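Side-chain contacts in proline iminopeptidase (Streptomyces halstedii, PDB 3WMR), which acts as an amidohydrolase that meets its polyketide substrates in a hydrophobic tunnel, and can probably release N-terminal proline from peptides: residues W245-E248 with D249-D253; D105-D108 with N109-Q113; V27-Q31 with Y32-Y36. All coordinates share one frame; numbering follows the deposited sequence.

Contact 1 of 3, residues W245-E248 with D249-D253. With P4G (1-ethoxy-2-(2-ethoxyethoxy)ethane), chain E.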
loop_
_atom_site.group_PDB
_atom_site.type_symbol
_atom_site.label_atom_id
_atom_site.label_comp_id
_atom_site.label_asym_id
_atom_site.label_seq_id
_atom_site.Cartn_x
_atom_site.Cartn_y
_atom_site.Cartn_z
ATOM N N TRP A 245 -7.994 -8.524 -10.542
ATOM C CA TRP A 245 -6.555 -8.726 -10.617
ATOM C C TRP A 245 -5.976 -9.565 -9.463
ATOM O O TRP A 245 -6.308 -9.363 -8.288
ATOM C CB TRP A 245 -5.873 -7.369 -10.690
ATOM C CG TRP A 245 -4.403 -7.433 -10.906
ATOM C CD1 TRP A 245 -3.741 -8.079 -11.917
ATOM C CD2 TRP A 245 -3.405 -6.796 -10.110
ATOM N NE1 TRP A 245 -2.390 -7.892 -11.789
ATOM C CE2 TRP A 245 -2.154 -7.111 -10.684
ATOM C CE3 TRP A 245 -3.445 -5.990 -8.960
ATOM C CZ2 TRP A 245 -0.956 -6.646 -10.156
ATOM C CZ3 TRP A 245 -2.252 -5.529 -8.431
ATOM C CH2 TRP A 245 -1.022 -5.863 -9.025
ATOM N N SER A 246 -5.090 -10.491 -9.825
ATOM C CA SER A 246 -4.399 -11.346 -8.863
ATOM C C SER A 246 -2.906 -11.388 -9.170
ATOM O O SER A 246 -2.517 -11.418 -10.345
ATOM C CB SER A 246 -4.960 -12.756 -8.935
ATOM O OG SER A 246 -4.267 -13.615 -8.061
ATOM N N VAL A 247 -2.069 -11.406 -8.132
ATOM C CA VAL A 247 -0.609 -11.594 -8.318
ATOM C C VAL A 247 -0.134 -13.029 -8.007
ATOM O O VAL A 247 1.071 -13.315 -8.056
ATOM C CB VAL A 247 0.234 -10.567 -7.505
ATOM C CG1 VAL A 247 -0.122 -9.146 -7.927
ATOM C CG2 VAL A 247 0.054 -10.746 -6.000
ATOM N N GLU A 248 -1.079 -13.933 -7.747
ATOM C CA GLU A 248 -0.774 -15.278 -7.283
ATOM C C GLU A 248 0.187 -16.014 -8.233
ATOM O O GLU A 248 1.028 -16.788 -7.784
ATOM C CB GLU A 248 -2.055 -16.091 -7.125
ATOM C CG GLU A 248 -2.987 -15.629 -6.009
ATOM C CD GLU A 248 -4.385 -16.191 -6.162
ATOM O OE1 GLU A 248 -5.139 -15.707 -7.027
ATOM O OE2 GLU A 248 -4.736 -17.132 -5.429
ATOM N N ASP A 249 0.069 -15.755 -9.532
ATOM C CA ASP A 249 0.856 -16.486 -10.536
ATOM C C ASP A 249 2.337 -16.140 -10.540
ATOM O O ASP A 249 3.152 -16.944 -10.974
ATOM C CB ASP A 249 0.277 -16.270 -11.934
ATOM C CG ASP A 249 -1.039 -17.016 -12.142
ATOM O OD1 ASP A 249 -1.327 -17.994 -11.404
ATOM O OD2 ASP A 249 -1.794 -16.625 -13.059
ATOM N N CYS A 250 2.699 -14.966 -10.046
ATOM C CA CYS A 250 4.107 -14.598 -9.978
ATOM C C CYS A 250 4.766 -14.930 -8.625
ATOM O O CYS A 250 5.987 -14.930 -8.532
ATOM C CB CYS A 250 4.273 -13.134 -10.327
ATOM S SG CYS A 250 3.884 -12.062 -8.941
ATOM N N LEU A 251 3.969 -15.271 -7.612
ATOM C CA LEU A 251 4.475 -15.459 -6.250
ATOM C C LEU A 251 5.504 -16.574 -6.081
ATOM O O LEU A 251 6.443 -16.413 -5.298
ATOM C CB LEU A 251 3.325 -15.637 -5.227
ATOM C CG LEU A 251 2.309 -14.485 -5.096
ATOM C CD1 LEU A 251 1.249 -14.768 -4.038
ATOM C CD2 LEU A 251 2.974 -13.156 -4.813
ATOM N N PRO A 252 5.358 -17.697 -6.825
ATOM C CA PRO A 252 6.382 -18.728 -6.696
ATOM C C PRO A 252 7.767 -18.279 -7.144
ATOM O O PRO A 252 8.737 -18.920 -6.774
ATOM C CB PRO A 252 5.866 -19.874 -7.615
ATOM C CG PRO A 252 4.397 -19.639 -7.717
ATOM C CD PRO A 252 4.237 -18.139 -7.683
ATOM N N ASP A 253 7.863 -17.201 -7.927
ATOM C CA ASP A 253 9.146 -16.741 -8.470
ATOM C C ASP A 253 9.920 -15.799 -7.541
ATOM O O ASP A 253 11.070 -15.432 -7.828
ATOM C CB ASP A 253 8.929 -16.051 -9.818
ATOM C CG ASP A 253 8.494 -17.027 -10.928
ATOM O OD1 ASP A 253 8.699 -18.256 -10.815
ATOM O OD2 ASP A 253 7.925 -16.547 -11.922
HETATM C C8 P4G E . -6.216 -6.091 -14.324
HETATM C C7 P4G E . -5.157 -6.894 -15.047
HETATM O O4 P4G E . -3.935 -6.153 -15.205
HETATM C C6 P4G E . -2.950 -6.874 -15.967
HETATM C C5 P4G E . -1.543 -6.288 -15.812
HETATM O O3 P4G E . -0.748 -7.117 -14.960
HETATM C C4 P4G E . 0.665 -7.000 -15.137
HETATM C C3 P4G E . 1.388 -7.748 -14.010
HETATM O O2 P4G E . 0.498 -8.630 -13.298
HETATM C C2 P4G E . 1.063 -9.912 -12.997
HETATM C C1 P4G E . 0.037 -10.770 -12.288
HETATM O O HOH W 1 -2.066 -14.148 -11.119
#
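Val-247 and Leu-251 bring methyl to methyl, CG2 of the first lying 4.0 Å from CD2 of the second, where a loop folds into a short 3-10 segment. This is the tight side. Cys-250 N donates to Val-247 O at 3.1 Å, from well above the carbonyl plane (45° out of it), while Leu-251 CG rests 3.4 Å from the same Val-247 O. Small and branched apolar groups suit the spot: helix 127-137 presents Val-134 to Val-247 and Ala-137 to Cys-250, and helix 270-279 receives Leu-251. Val-247 CG1 also covers one face of the Trp-245 indole near its rim.

The other side is polar and looser. Ser-246 OG accepts from Glu-248 N at 3.2 Å, an ST turn, and donates to Glu-248 OE1 in a very short bond whose exact length is doubtful. A water accepts from Asp-249 N and donates to Ser-246 O, bridging the two segments.

Trp-245 NE1 makes a weak bond of 3.3 Å to ether O2 of the bound P4G, an oxygen lying near the ring plane at the edge. The indole therefore offers the ligand one modest polar contact beside a largely apolar surface, consistent with the hydrophobic tunnel described for polyketide substrates.

Contact 2 of 3, residues D105-D108 with N109-Q113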
loop_
_atom_site.group_PDB
_atom_site.type_symbol
_atom_site.label_atom_id
_atom_site.label_comp_id
_atom_site.label_asym_id
_atom_site.label_seq_id
_atom_site.Cartn_x
_atom_site.Cartn_y
_atom_site.Cartn_z
ATOM N N ASP A 105 7.301 0.375 -14.069
ATOM C CA ASP A 105 8.296 1.132 -14.816
ATOM C C ASP A 105 8.732 2.347 -14.019
ATOM O O ASP A 105 9.904 2.689 -14.033
ATOM C CB ASP A 105 7.739 1.590 -16.171
ATOM C CG ASP A 105 7.614 0.459 -17.179
ATOM O OD1 ASP A 105 8.290 -0.575 -17.020
ATOM O OD2 ASP A 105 6.836 0.613 -18.151
ATOM N N GLU A 106 7.787 2.989 -13.332
ATOM C CA GLU A 106 8.089 4.119 -12.457
ATOM C C GLU A 106 8.978 3.723 -11.272
ATOM O O GLU A 106 9.920 4.435 -10.933
ATOM C CB GLU A 106 6.794 4.764 -11.925
ATOM C CG GLU A 106 7.055 5.950 -11.013
ATOM C CD GLU A 106 5.808 6.586 -10.436
ATOM O OE1 GLU A 106 4.895 5.868 -9.950
ATOM O OE2 GLU A 106 5.757 7.833 -10.439
ATOM N N LEU A 107 8.667 2.611 -10.619
ATOM C CA LEU A 107 9.488 2.155 -9.503
ATOM C C LEU A 107 10.914 1.847 -9.981
ATOM O O LEU A 107 11.877 2.293 -9.362
ATOM C CB LEU A 107 8.848 0.948 -8.798
ATOM C CG LEU A 107 9.697 0.211 -7.765
ATOM C CD1 LEU A 107 10.134 1.128 -6.632
ATOM C CD2 LEU A 107 8.950 -0.989 -7.213
ATOM N N ASP A 108 11.045 1.092 -11.075
ATOM C CA ASP A 108 12.366 0.804 -11.661
ATOM C C ASP A 108 13.106 2.106 -11.977
ATOM O O ASP A 108 14.268 2.264 -11.614
ATOM C CB ASP A 108 12.246 -0.033 -12.940
ATOM C CG ASP A 108 12.012 -1.497 -12.658
ATOM O OD1 ASP A 108 12.457 -2.000 -11.599
ATOM O OD2 ASP A 108 11.388 -2.155 -13.497
ATOM N N ASN A 109 12.421 3.037 -12.639
ATOM C CA ASN A 109 13.018 4.331 -12.964
ATOM C C ASN A 109 13.500 5.035 -11.702
ATOM O O ASN A 109 14.608 5.572 -11.681
ATOM C CB ASN A 109 12.049 5.233 -13.745
ATOM C CG ASN A 109 12.598 6.638 -13.963
ATOM O OD1 ASN A 109 12.189 7.602 -13.300
ATOM N ND2 ASN A 109 13.539 6.757 -14.875
ATOM N N LEU A 110 12.691 5.006 -10.644
ATOM C CA LEU A 110 13.041 5.701 -9.399
ATOM C C LEU A 110 14.278 5.112 -8.708
ATOM O O LEU A 110 15.154 5.845 -8.245
ATOM C CB LEU A 110 11.862 5.695 -8.419
ATOM C CG LEU A 110 12.137 6.360 -7.072
ATOM C CD1 LEU A 110 12.349 7.857 -7.244
ATOM C CD2 LEU A 110 10.996 6.083 -6.103
ATOM N N LEU A 111 14.339 3.793 -8.624
ATOM C CA LEU A 111 15.502 3.128 -8.053
ATOM C C LEU A 111 16.763 3.503 -8.841
ATOM O O LEU A 111 17.822 3.729 -8.258
ATOM C CB LEU A 111 15.303 1.611 -8.050
ATOM C CG LEU A 111 14.155 1.090 -7.179
ATOM C CD1 LEU A 111 13.840 -0.348 -7.559
ATOM C CD2 LEU A 111 14.459 1.202 -5.693
ATOM N N ASN A 112 16.634 3.586 -10.164
ATOM C CA ASN A 112 17.749 3.966 -11.034
ATOM C C ASN A 112 18.175 5.412 -10.816
ATOM O O ASN A 112 19.356 5.672 -10.593
ATOM C CB ASN A 112 17.398 3.744 -12.518
ATOM C CG ASN A 112 17.287 2.275 -12.893
ATOM O OD1 ASN A 112 16.443 1.898 -13.699
ATOM N ND2 ASN A 112 18.144 1.448 -12.334
ATOM N N GLN A 113 17.214 6.339 -10.856
ATOM C CA GLN A 113 17.502 7.780 -10.732
ATOM C C GLN A 113 18.134 8.122 -9.379
ATOM O O GLN A 113 19.021 8.966 -9.297
ATOM C CB GLN A 113 16.233 8.622 -10.924
ATOM C CG GLN A 113 15.560 8.507 -12.290
ATOM C CD GLN A 113 16.314 9.203 -13.418
ATOM O OE1 GLN A 113 17.012 10.197 -13.208
ATOM N NE2 GLN A 113 16.153 8.689 -14.630
#
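Leu-107 and Leu-111 sit one turn apart on the alpha-helix 100-113 of this alpha/beta hydrolase, and a methyl of Leu-107 meets the branch of Leu-111. Leu-111 can be followed outward. Its CB lies 3.7 Å from Leu-107 O and hardly farther from Asp-108 O, two carbonyls of the preceding turn. CG then comes down to 3.4 Å from Leu-107 O, because chi1 of -64° sets it beside its own backbone N and leans the branch back along the helix. CD1, at the tip, reaches Leu-107 CD1 at 4.1 Å, and the same Leu-107 methyl stands equally close to Leu-111 CG, so it meets the fork of the branch rather than a single methyl.

Beneath this pair the backbone bonds run from residue i+4 back to i; Leu-111 N reaches Leu-107 O nearly along the C=O axis, with a C=O...N angle of 163°. Leucine suits both places, since His-135 of helix 127-137 touches both side chains, and Leu-107 and Leu-110 also lie against Tyr-79 of strand 76-80. Glu-106 is also buried, probably as a carboxylate, and its oxygens are satisfied: OE1 takes the N-H of Leu-82 and OE2 bonds Thr-34 OG1. Asn-112 is exposed and Asp-105 and Asp-108 partly so, places where polar side chains are at home. Leu-110, also buried, has its CB 3.4 Å from Glu-106 O.

Contact 3 of 3, residues V27-Q31 with Y32-Y36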
loop_
_atom_site.group_PDB
_atom_site.type_symbol
_atom_site.label_atom_id
_atom_site.label_comp_id
_atom_site.label_asym_id
_atom_site.label_seq_id
_atom_site.Cartn_x
_atom_site.Cartn_y
_atom_site.Cartn_z
ATOM N N VAL A 27 12.272 13.223 -9.766
ATOM C CA VAL A 27 13.156 12.675 -10.778
ATOM C C VAL A 27 12.346 12.565 -12.069
ATOM O O VAL A 27 11.129 12.382 -12.018
ATOM C CB VAL A 27 13.751 11.311 -10.345
ATOM C CG1 VAL A 27 14.475 11.453 -9.008
ATOM C CG2 VAL A 27 12.680 10.229 -10.249
ATOM N N PRO A 28 13.005 12.713 -13.234
ATOM C CA PRO A 28 12.245 12.560 -14.474
ATOM C C PRO A 28 11.865 11.098 -14.682
ATOM O O PRO A 28 12.676 10.205 -14.445
ATOM C CB PRO A 28 13.227 13.027 -15.553
ATOM C CG PRO A 28 14.570 12.728 -14.974
ATOM C CD PRO A 28 14.439 12.946 -13.490
ATOM N N PHE A 29 10.618 10.874 -15.067
ATOM C CA PHE A 29 10.136 9.568 -15.461
ATOM C C PHE A 29 9.583 9.777 -16.857
ATOM O O PHE A 29 8.432 10.196 -17.030
ATOM C CB PHE A 29 9.059 9.064 -14.489
ATOM C CG PHE A 29 8.389 7.783 -14.926
ATOM C CD1 PHE A 29 9.124 6.745 -15.499
ATOM C CD2 PHE A 29 7.024 7.602 -14.730
ATOM C CE1 PHE A 29 8.510 5.573 -15.889
ATOM C CE2 PHE A 29 6.404 6.429 -15.118
ATOM C CZ PHE A 29 7.148 5.416 -15.700
ATOM N N GLY A 30 10.430 9.511 -17.845
ATOM C CA GLY A 30 10.152 9.874 -19.222
ATOM C C GLY A 30 9.654 11.307 -19.290
ATOM O O GLY A 30 10.317 12.235 -18.823
ATOM N N GLN A 31 8.454 11.460 -19.833
ATOM C CA GLN A 31 7.817 12.754 -20.033
ATOM C C GLN A 31 7.335 13.421 -18.727
ATOM O O GLN A 31 7.056 14.618 -18.718
ATOM C CB GLN A 31 6.635 12.543 -20.985
ATOM C CG GLN A 31 5.836 13.775 -21.365
ATOM C CD GLN A 31 4.599 13.414 -22.162
ATOM O OE1 GLN A 31 4.511 12.320 -22.722
ATOM N NE2 GLN A 31 3.632 14.327 -22.210
ATOM N N TYR A 32 7.239 12.658 -17.636
ATOM C CA TYR A 32 6.621 13.152 -16.392
ATOM C C TYR A 32 7.620 13.182 -15.243
ATOM O O TYR A 32 8.784 12.841 -15.433
ATOM C CB TYR A 32 5.407 12.284 -16.024
ATOM C CG TYR A 32 4.516 11.951 -17.204
ATOM C CD1 TYR A 32 3.676 12.915 -17.762
ATOM C CD2 TYR A 32 4.515 10.675 -17.763
ATOM C CE1 TYR A 32 2.866 12.620 -18.842
ATOM C CE2 TYR A 32 3.698 10.368 -18.840
ATOM C CZ TYR A 32 2.879 11.341 -19.375
ATOM O OH TYR A 32 2.069 11.034 -20.455
ATOM N N ARG A 33 7.156 13.592 -14.061
ATOM C CA ARG A 33 7.983 13.683 -12.854
ATOM C C ARG A 33 7.451 12.760 -11.746
ATOM O O ARG A 33 6.235 12.657 -11.551
ATOM C CB ARG A 33 7.983 15.117 -12.319
ATOM C CG ARG A 33 8.286 16.205 -13.344
ATOM C CD ARG A 33 9.714 16.151 -13.860
ATOM N NE ARG A 33 10.688 16.286 -12.779
ATOM C CZ ARG A 33 12.006 16.257 -12.944
ATOM N NH1 ARG A 33 12.531 16.118 -14.156
ATOM N NH2 ARG A 33 12.806 16.368 -11.890
ATOM N N THR A 34 8.364 12.117 -11.015
ATOM C CA THR A 34 8.024 11.323 -9.827
ATOM C C THR A 34 8.623 11.990 -8.601
ATOM O O THR A 34 9.831 12.199 -8.551
ATOM C CB THR A 34 8.598 9.893 -9.912
ATOM O OG1 THR A 34 8.050 9.216 -11.044
ATOM C CG2 THR A 34 8.285 9.092 -8.646
ATOM N N TRP A 35 7.788 12.292 -7.609
ATOM C CA TRP A 35 8.224 12.955 -6.378
ATOM C C TRP A 35 8.653 11.955 -5.313
ATOM O O TRP A 35 7.977 10.944 -5.088
ATOM C CB TRP A 35 7.103 13.819 -5.805
ATOM C CG TRP A 35 7.524 14.642 -4.617
ATOM C CD1 TRP A 35 8.031 15.923 -4.636
ATOM C CD2 TRP A 35 7.491 14.246 -3.238
ATOM N NE1 TRP A 35 8.322 16.336 -3.355
ATOM C CE2 TRP A 35 7.991 15.332 -2.478
ATOM C CE3 TRP A 35 7.089 13.082 -2.570
ATOM C CZ2 TRP A 35 8.102 15.282 -1.084
ATOM C CZ3 TRP A 35 7.196 13.035 -1.190
ATOM C CH2 TRP A 35 7.707 14.131 -0.457
ATOM N N TYR A 36 9.751 12.276 -4.626
ATOM C CA TYR A 36 10.340 11.399 -3.606
ATOM C C TYR A 36 10.854 12.185 -2.405
ATOM O O TYR A 36 10.973 13.412 -2.430
ATOM C CB TYR A 36 11.510 10.602 -4.205
ATOM C CG TYR A 36 12.745 11.463 -4.389
ATOM C CD1 TYR A 36 12.919 12.219 -5.544
ATOM C CD2 TYR A 36 13.714 11.557 -3.389
ATOM C CE1 TYR A 36 14.025 13.035 -5.711
ATOM C CE2 TYR A 36 14.825 12.372 -3.546
ATOM C CZ TYR A 36 14.971 13.107 -4.712
ATOM O OH TYR A 36 16.062 13.911 -4.896
#
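Phe-29 N gives its hydrogen to Tyr-32 O at 2.7 Å, the shortest bond between the two segments, and Tyr-32 N answers to Phe-29 O at 2.8 Å. Gln-31, just before Tyr-32, lies over one face of its ring: its CB stands 4.1 Å from the ring centroid as a CH-pi contact. With Gln-31 CG anti to its N (chi1 -179°) and the chain extended, the amide runs on past the centre to the CE1 and OH side, stacked with its plane 23° from that of the ring. Replacing Tyr-32 with an alanine would probably leave the Gln-31 chain without its flat support and free to swing.

The pair of bonds closes a beta hairpin through a type II' turn, and Gly-30, with phi at 47°, takes the turn position where a side chain would be strained. Farther along, Val-27 and Thr-34 exchange two backbone bonds. Pro-28, which has no N-H to give, fits the non-hydrogen-bonded place opposite Arg-33. The guanidinium of Arg-33 bends back over the Val-27 to Pro-28 peptide, its CZ 3.7 Å from Pro-28 N, while NH2 bonds Thr-26 OG1. On the face turned to helix 100-113, Phe-29 CB lies 3.6 Å from Thr-34 OG1, whose hydroxyl is hydrogen-bonded to Glu-106 OE2. Val-27 CG1 meets Tyr-36 CE1 at 3.7 Å, the two side chains crossing at about a right angle.

How the contacts relate
Contacts 2 and 3 share one neighbourhood, their centres about 9 Å apart: helix 100-113 packs on the hairpin 23-39 at the edge of the central sheet, and strand 23-29 is the outermost strand there. Contact 1 stands apart, its centre about 21 Å from that of contact 2 and about 28 Å from that of contact 3, in the loop leading to strand 258-263. All three are partly buried. Contact 2 is a helix with buried leucines and one buried, satisfied glutamate inside and mostly polar residues outside; contact 3 couples backbone pairing with an amide stacked on a ring and a guanidinium laid over a peptide; contact 1 mixes a turn, a water and a ligand, and contains pocket residues.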